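Local atomic coordinates of transcription regulator AsnC/Lrp ligand binding domain-containing protein (Sulfolobus tokodaii, PDB entry 2ZBC), a protein that probably acts in amino-acid-responsive gene regulation as a stand-alone RAM module, binding isoleucine between subunits of an eight-chain assembly. Residues A2-L7 with T71-E76; D16-R21 with P64-T69. All blocks are in the same frame, centred on the assembly; numbering follows the deposited sequence.

Strand 3-10 opens the chain, and contact 1 (2-7 with 71-76) pairs it with the last strand of the four-stranded sheet, 66-75, closing a loop that holds nearly the whole fold. Helix 15-22 follows after a short loop; contact 2 (16-21 with 64-69) brings it against the approach to that same last strand and closes a second loop, nested inside the first. The two contacts lie on opposite sides of the chain's centre, their centres about 18 Å apart, yet V6 CG1 packs 3.8 Å from T69 CB. Contact 1 thus joins strand to strand, contact 2 helix to strand, and both reach the bound isoleucine through threonines of strand 66-75.

Contact 1. Residues A2-L7 with T71-E76; sequences ASAIVL and TMIIVE. With ILE (isoleucine), chain I.
A bend at the third torsion of selenomethionine M72 (chi3 -75°) swings CE across to I5 and L7, while T71 holds OG1 beside its own amide N (chi1 -62°). CE presses on I5 CG2 at 3.5 Å, closer than two methyl carbons normally sit, and meets CG and both methyl branches of L7. I74 reaches back with CD1, 3.9 Å from I5 CG1 and near S3 CB. The other sheet face carries A4, V6, T71 and I73; T71 CG2 sits 3.8 Å from A4 CB. I5 and M72 form a hydrogen-bonded antiparallel pair, M72 N to I5 O at 2.8 Å and I5 N to M72 O at 3.0 Å. The I74 N to S3 O bond is longer, its donor lying 35° out of the carbonyl plane. T71 grips both carboxylate oxygens of the bound isoleucine, T71 N donating to ligand O at 2.9 Å and T71 OG1 to OXT at 2.8 Å; the third subunit adds G36 N, a donor suited to the carboxylate, and V34 O and D39, which suit the ammonium. Antiparallel pairing of the sheet's first and last strands, 3-10 beside 66-75, is characteristic of the ferredoxin-like RAM domain of Lrp/AsnC proteins.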
loop_
_atom_site.group_PDB
_atom_site.type_symbol
_atom_site.label_atom_id
_atom_site.label_comp_id
_atom_site.label_asym_id
_atom_site.label_seq_id
_atom_site.Cartn_x
_atom_site.Cartn_y
_atom_site.Cartn_z
ATOM N N ALA A 2 -3.868 20.150 20.330
ATOM C CA ALA A 2 -3.886 19.359 19.031
ATOM C C ALA A 2 -3.498 17.904 19.357
ATOM O O ALA A 2 -2.591 17.701 20.171
ATOM C CB ALA A 2 -2.898 19.924 18.110
ATOM N N SER A 3 -4.194 16.925 18.749
ATOM C CA SER A 3 -4.046 15.506 19.037
ATOM C C SER A 3 -3.845 14.736 17.728
ATOM O O SER A 3 -4.460 15.034 16.713
ATOM C CB SER A 3 -5.297 14.963 19.724
ATOM O OG SER A 3 -5.700 15.773 20.859
ATOM N N ALA A 4 -3.004 13.721 17.799
ATOM C CA ALA A 4 -2.793 12.910 16.672
ATOM C C ALA A 4 -2.202 11.555 17.120
ATOM O O ALA A 4 -1.637 11.433 18.207
ATOM C CB ALA A 4 -1.902 13.615 15.700
ATOM N N ILE A 5 -2.361 10.581 16.264
ATOM C CA ILE A 5 -1.706 9.311 16.427
ATOM C C ILE A 5 -0.726 9.168 15.302
ATOM O O ILE A 5 -1.128 9.353 14.140
ATOM C CB ILE A 5 -2.732 8.234 16.357
ATOM C CG1 ILE A 5 -3.755 8.318 17.471
ATOM C CG2 ILE A 5 -2.075 6.813 16.388
ATOM C CD1 ILE A 5 -3.247 8.038 18.752
ATOM N N VAL A 6 0.561 8.892 15.621
ATOM C CA VAL A 6 1.601 8.812 14.629
ATOM C C VAL A 6 2.107 7.377 14.535
ATOM O O VAL A 6 2.480 6.784 15.541
ATOM C CB VAL A 6 2.776 9.742 14.967
ATOM C CG1 VAL A 6 3.792 9.733 13.878
ATOM C CG2 VAL A 6 2.272 11.203 15.174
ATOM N N LEU A 7 2.082 6.832 13.334
ATOM C CA LEU A 7 2.577 5.482 13.076
ATOM C C LEU A 7 4.039 5.613 12.572
ATOM O O LEU A 7 4.318 6.324 11.583
ATOM C CB LEU A 7 1.719 4.769 12.029
ATOM C CG LEU A 7 0.207 4.772 12.346
ATOM C CD1 LEU A 7 -0.616 4.258 11.221
ATOM C CD2 LEU A 7 -0.017 3.984 13.626
ATOM N N THR A 71 1.117 10.451 10.200
ATOM C CA THR A 71 0.383 11.179 11.288
ATOM C C THR A 71 -1.073 11.216 10.929
ATOM O O THR A 71 -1.427 11.641 9.855
ATOM C CB THR A 71 0.950 12.636 11.438
ATOM O OG1 THR A 71 2.331 12.571 11.817
ATOM C CG2 THR A 71 0.199 13.484 12.576
HETATM N N MSE A 72 -1.899 10.728 11.837
HETATM C CA MSE A 72 -3.295 10.669 11.660
HETATM C C MSE A 72 -3.847 11.754 12.616
HETATM O O MSE A 72 -3.824 11.579 13.823
HETATM C CB MSE A 72 -3.778 9.280 12.084
HETATM C CG MSE A 72 -3.207 8.169 11.092
HETATM SE SE MSE A 72 -4.036 6.462 11.568
HETATM C CE MSE A 72 -3.036 6.148 13.138
ATOM N N ILE A 73 -4.282 12.852 12.053
ATOM C CA ILE A 73 -4.920 13.911 12.827
ATOM C C ILE A 73 -6.232 13.375 13.332
ATOM O O ILE A 73 -7.003 12.789 12.584
ATOM C CB ILE A 73 -5.141 15.207 11.947
ATOM C CG1 ILE A 73 -3.812 15.701 11.358
ATOM C CG2 ILE A 73 -5.821 16.274 12.805
ATOM C CD1 ILE A 73 -2.880 16.138 12.388
ATOM N N ILE A 74 -6.487 13.535 14.638
ATOM C CA ILE A 74 -7.693 13.115 15.287
ATOM C C ILE A 74 -8.785 14.173 15.109
ATOM O O ILE A 74 -8.522 15.384 15.215
ATOM C CB ILE A 74 -7.426 12.867 16.802
ATOM C CG1 ILE A 74 -6.688 11.538 16.971
ATOM C CG2 ILE A 74 -8.698 12.719 17.641
ATOM C CD1 ILE A 74 -5.983 11.439 18.310
ATOM N N VAL A 75 -9.992 13.701 14.839
ATOM C CA VAL A 75 -11.154 14.580 14.613
ATOM C C VAL A 75 -11.705 15.074 15.982
ATOM O O VAL A 75 -12.086 14.258 16.861
ATOM C CB VAL A 75 -12.344 13.877 13.862
ATOM C CG1 VAL A 75 -13.559 14.828 13.809
ATOM C CG2 VAL A 75 -11.917 13.522 12.390
ATOM N N GLU A 76 -11.587 16.352 16.199
ATOM C CA GLU A 76 -12.217 17.022 17.370
ATOM C C GLU A 76 -13.678 16.645 17.490
ATOM O O GLU A 76 -14.442 16.765 16.552
ATOM C CB GLU A 76 -12.036 18.547 17.265
ATOM C CG GLU A 76 -10.638 19.021 17.697
ATOM C CD GLU A 76 -10.454 20.547 17.621
ATOM O OE1 GLU A 76 -11.188 21.174 16.922
ATOM O OE2 GLU A 76 -9.581 21.077 18.312
HETATM N N ILE I . 3.508 13.339 6.229
HETATM C CA ILE I . 4.320 13.181 7.475
HETATM C C ILE I . 3.503 12.600 8.649
HETATM O O ILE I . 2.263 12.466 8.438
HETATM C CB ILE I . 4.898 14.519 7.898
HETATM C CG1 ILE I . 3.829 15.448 8.466
HETATM C CG2 ILE I . 5.451 15.218 6.690
HETATM C CD1 ILE I . 4.391 16.780 8.824
HETATM O OXT ILE I . 4.107 12.285 9.734
#

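Contact 2. Residues D16-R21 with P64-T69; sequences DEVFER and PKVRST. With ILE (isoleucine), chain I.
The guanidinium of R21 is laid against a proline ring: P64 CG sits over one of its faces, 3.8 Å from NH2 and offset toward the rim. This is a helix-on-sheet contact of the ferredoxin-like RAM fold, where helix 15-22 meets the turn leading into strand 66-75. With CG1 anti to the backbone N (chi1 175°), V18 spreads its methyls, CG1 to V66 CG2 at 3.8 Å and CG2 to P64 O at 3.5 Å. Nearer solvent, the extended K65 chain forms a salt bridge with E17, K65 NZ meeting OE2 on its syn side, 3.0 Å away and 29° out of the carboxylate plane, with a weak second bond to OE1. An alanine in place of E17 is likely to leave the K65 ammonium without this carboxylate mate, its long chain freer to swing. Past V66, R67 and S68 both face N9 in a classic beta bulge. Farther along the strand, T69 OG1 donates to OXT of the bound isoleucine at 2.6 Å, and R61 also bonds this hydroxyl. Back at the helix, a water at the guanidinium edge accepts from R21 NE at 2.8 Å and donates to P64 O at 2.7 Å.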
loop_
_atom_site.group_PDB
_atom_site.type_symbol
_atom_site.label_atom_id
_atom_site.label_comp_id
_atom_site.label_asym_id
_atom_site.label_seq_id
_atom_site.Cartn_x
_atom_site.Cartn_y
_atom_site.Cartn_z
ATOM N N ASP A 16 13.493 -0.466 19.452
ATOM C CA ASP A 16 13.604 -0.308 20.915
ATOM C C ASP A 16 14.272 1.004 21.303
ATOM O O ASP A 16 13.886 1.653 22.317
ATOM C CB ASP A 16 14.349 -1.495 21.549
ATOM C CG ASP A 16 13.620 -2.818 21.363
ATOM O OD1 ASP A 16 12.464 -2.861 20.878
ATOM O OD2 ASP A 16 14.156 -3.893 21.692
ATOM N N GLU A 17 15.246 1.411 20.501
ATOM C CA GLU A 17 16.051 2.605 20.784
ATOM C C GLU A 17 15.146 3.803 20.544
ATOM O O GLU A 17 15.111 4.744 21.340
ATOM C CB GLU A 17 17.285 2.703 19.912
ATOM C CG GLU A 17 18.405 1.741 20.309
ATOM C CD GLU A 17 19.542 1.802 19.311
ATOM O OE1 GLU A 17 20.158 2.881 19.139
ATOM O OE2 GLU A 17 19.809 0.770 18.723
ATOM N N VAL A 18 14.357 3.725 19.467
ATOM C CA VAL A 18 13.418 4.797 19.212
ATOM C C VAL A 18 12.348 4.893 20.299
ATOM O O VAL A 18 11.977 5.984 20.746
ATOM C CB VAL A 18 12.798 4.694 17.774
ATOM C CG1 VAL A 18 11.676 5.806 17.574
ATOM C CG2 VAL A 18 13.852 4.822 16.700
ATOM N N PHE A 19 11.791 3.776 20.704
ATOM C CA PHE A 19 10.774 3.729 21.778
ATOM C C PHE A 19 11.333 4.394 23.057
ATOM O O PHE A 19 10.681 5.263 23.655
ATOM C CB PHE A 19 10.378 2.243 22.052
ATOM C CG PHE A 19 9.580 2.041 23.314
ATOM C CD1 PHE A 19 8.185 1.960 23.284
ATOM C CD2 PHE A 19 10.208 1.929 24.541
ATOM C CE1 PHE A 19 7.471 1.792 24.448
ATOM C CE2 PHE A 19 9.505 1.749 25.714
ATOM C CZ PHE A 19 8.131 1.650 25.666
ATOM N N GLU A 20 12.565 4.049 23.405
ATOM C CA GLU A 20 13.255 4.657 24.548
ATOM C C GLU A 20 13.340 6.207 24.457
ATOM O O GLU A 20 13.109 6.863 25.436
ATOM C CB GLU A 20 14.652 4.054 24.704
ATOM C CG GLU A 20 15.611 4.659 25.760
ATOM C CD GLU A 20 16.935 3.828 25.914
ATOM O OE1 GLU A 20 17.684 3.499 24.877
ATOM O OE2 GLU A 20 17.209 3.475 27.106
ATOM N N ARG A 21 13.646 6.750 23.277
ATOM C CA ARG A 21 13.712 8.201 23.078
ATOM C C ARG A 21 12.339 8.788 23.292
ATOM O O ARG A 21 12.158 9.779 24.040
ATOM C CB ARG A 21 14.160 8.531 21.680
ATOM C CG ARG A 21 15.654 8.133 21.393
ATOM C CD ARG A 21 16.161 8.540 19.996
ATOM N NE ARG A 21 17.487 7.978 19.751
ATOM C CZ ARG A 21 18.599 8.567 20.189
ATOM N NH1 ARG A 21 18.551 9.774 20.793
ATOM N NH2 ARG A 21 19.735 8.002 19.958
ATOM N N PRO A 64 17.322 9.601 15.458
ATOM C CA PRO A 64 18.070 8.442 14.912
ATOM C C PRO A 64 17.212 7.233 14.786
ATOM O O PRO A 64 16.497 6.827 15.696
ATOM C CB PRO A 64 19.151 8.194 15.958
ATOM C CG PRO A 64 19.390 9.612 16.568
ATOM C CD PRO A 64 17.972 10.159 16.644
ATOM N N LYS A 65 17.239 6.718 13.575
ATOM C CA LYS A 65 16.669 5.434 13.184
ATOM C C LYS A 65 15.208 5.564 12.904
ATOM O O LYS A 65 14.587 4.565 12.590
ATOM C CB LYS A 65 16.998 4.326 14.207
ATOM C CG LYS A 65 18.542 4.241 14.476
ATOM C CD LYS A 65 19.002 2.871 15.036
ATOM C CE LYS A 65 20.523 2.761 15.114
ATOM N NZ LYS A 65 20.922 1.676 16.078
ATOM N N VAL A 66 14.623 6.771 12.932
ATOM C CA VAL A 66 13.283 6.884 12.372
ATOM C C VAL A 66 13.391 6.943 10.834
ATOM O O VAL A 66 14.055 7.779 10.243
ATOM C CB VAL A 66 12.492 8.110 13.007
ATOM C CG1 VAL A 66 11.323 8.439 12.254
ATOM C CG2 VAL A 66 12.177 7.807 14.392
ATOM N N ARG A 67 12.635 6.100 10.187
ATOM C CA ARG A 67 12.602 6.074 8.753
ATOM C C ARG A 67 11.419 6.847 8.127
ATOM O O ARG A 67 11.562 7.683 7.160
ATOM C CB ARG A 67 12.515 4.619 8.312
ATOM C CG ARG A 67 12.403 4.447 6.831
ATOM C CD ARG A 67 12.165 2.962 6.447
ATOM N NE ARG A 67 13.394 2.206 6.643
ATOM C CZ ARG A 67 13.489 0.863 6.575
ATOM N NH1 ARG A 67 12.385 0.122 6.387
ATOM N NH2 ARG A 67 14.685 0.295 6.763
ATOM N N SER A 68 10.250 6.518 8.621
ATOM C CA SER A 68 9.033 7.175 8.155
ATOM C C SER A 68 8.044 7.357 9.286
ATOM O O SER A 68 8.103 6.683 10.343
ATOM C CB SER A 68 8.478 6.356 6.993
ATOM O OG SER A 68 7.959 5.153 7.393
ATOM N N THR A 69 7.143 8.306 9.072
ATOM C CA THR A 69 5.993 8.536 9.976
ATOM C C THR A 69 4.737 8.788 9.145
ATOM O O THR A 69 4.799 9.417 8.068
ATOM C CB THR A 69 6.245 9.709 10.921
ATOM O OG1 THR A 69 6.341 10.924 10.152
ATOM C CG2 THR A 69 7.530 9.589 11.673
HETATM N N ILE I . 3.508 13.339 6.229
HETATM C CA ILE I . 4.320 13.181 7.475
HETATM C C ILE I . 3.503 12.600 8.649
HETATM O O ILE I . 2.263 12.466 8.438
HETATM C CB ILE I . 4.898 14.519 7.898
HETATM C CG1 ILE I . 3.829 15.448 8.466
HETATM C CG2 ILE I . 5.451 15.218 6.690
HETATM C CD1 ILE I . 4.391 16.780 8.824
HETATM O OXT ILE I . 4.107 12.285 9.734
HETATM O O HOH W 1 17.041 5.707 18.112
#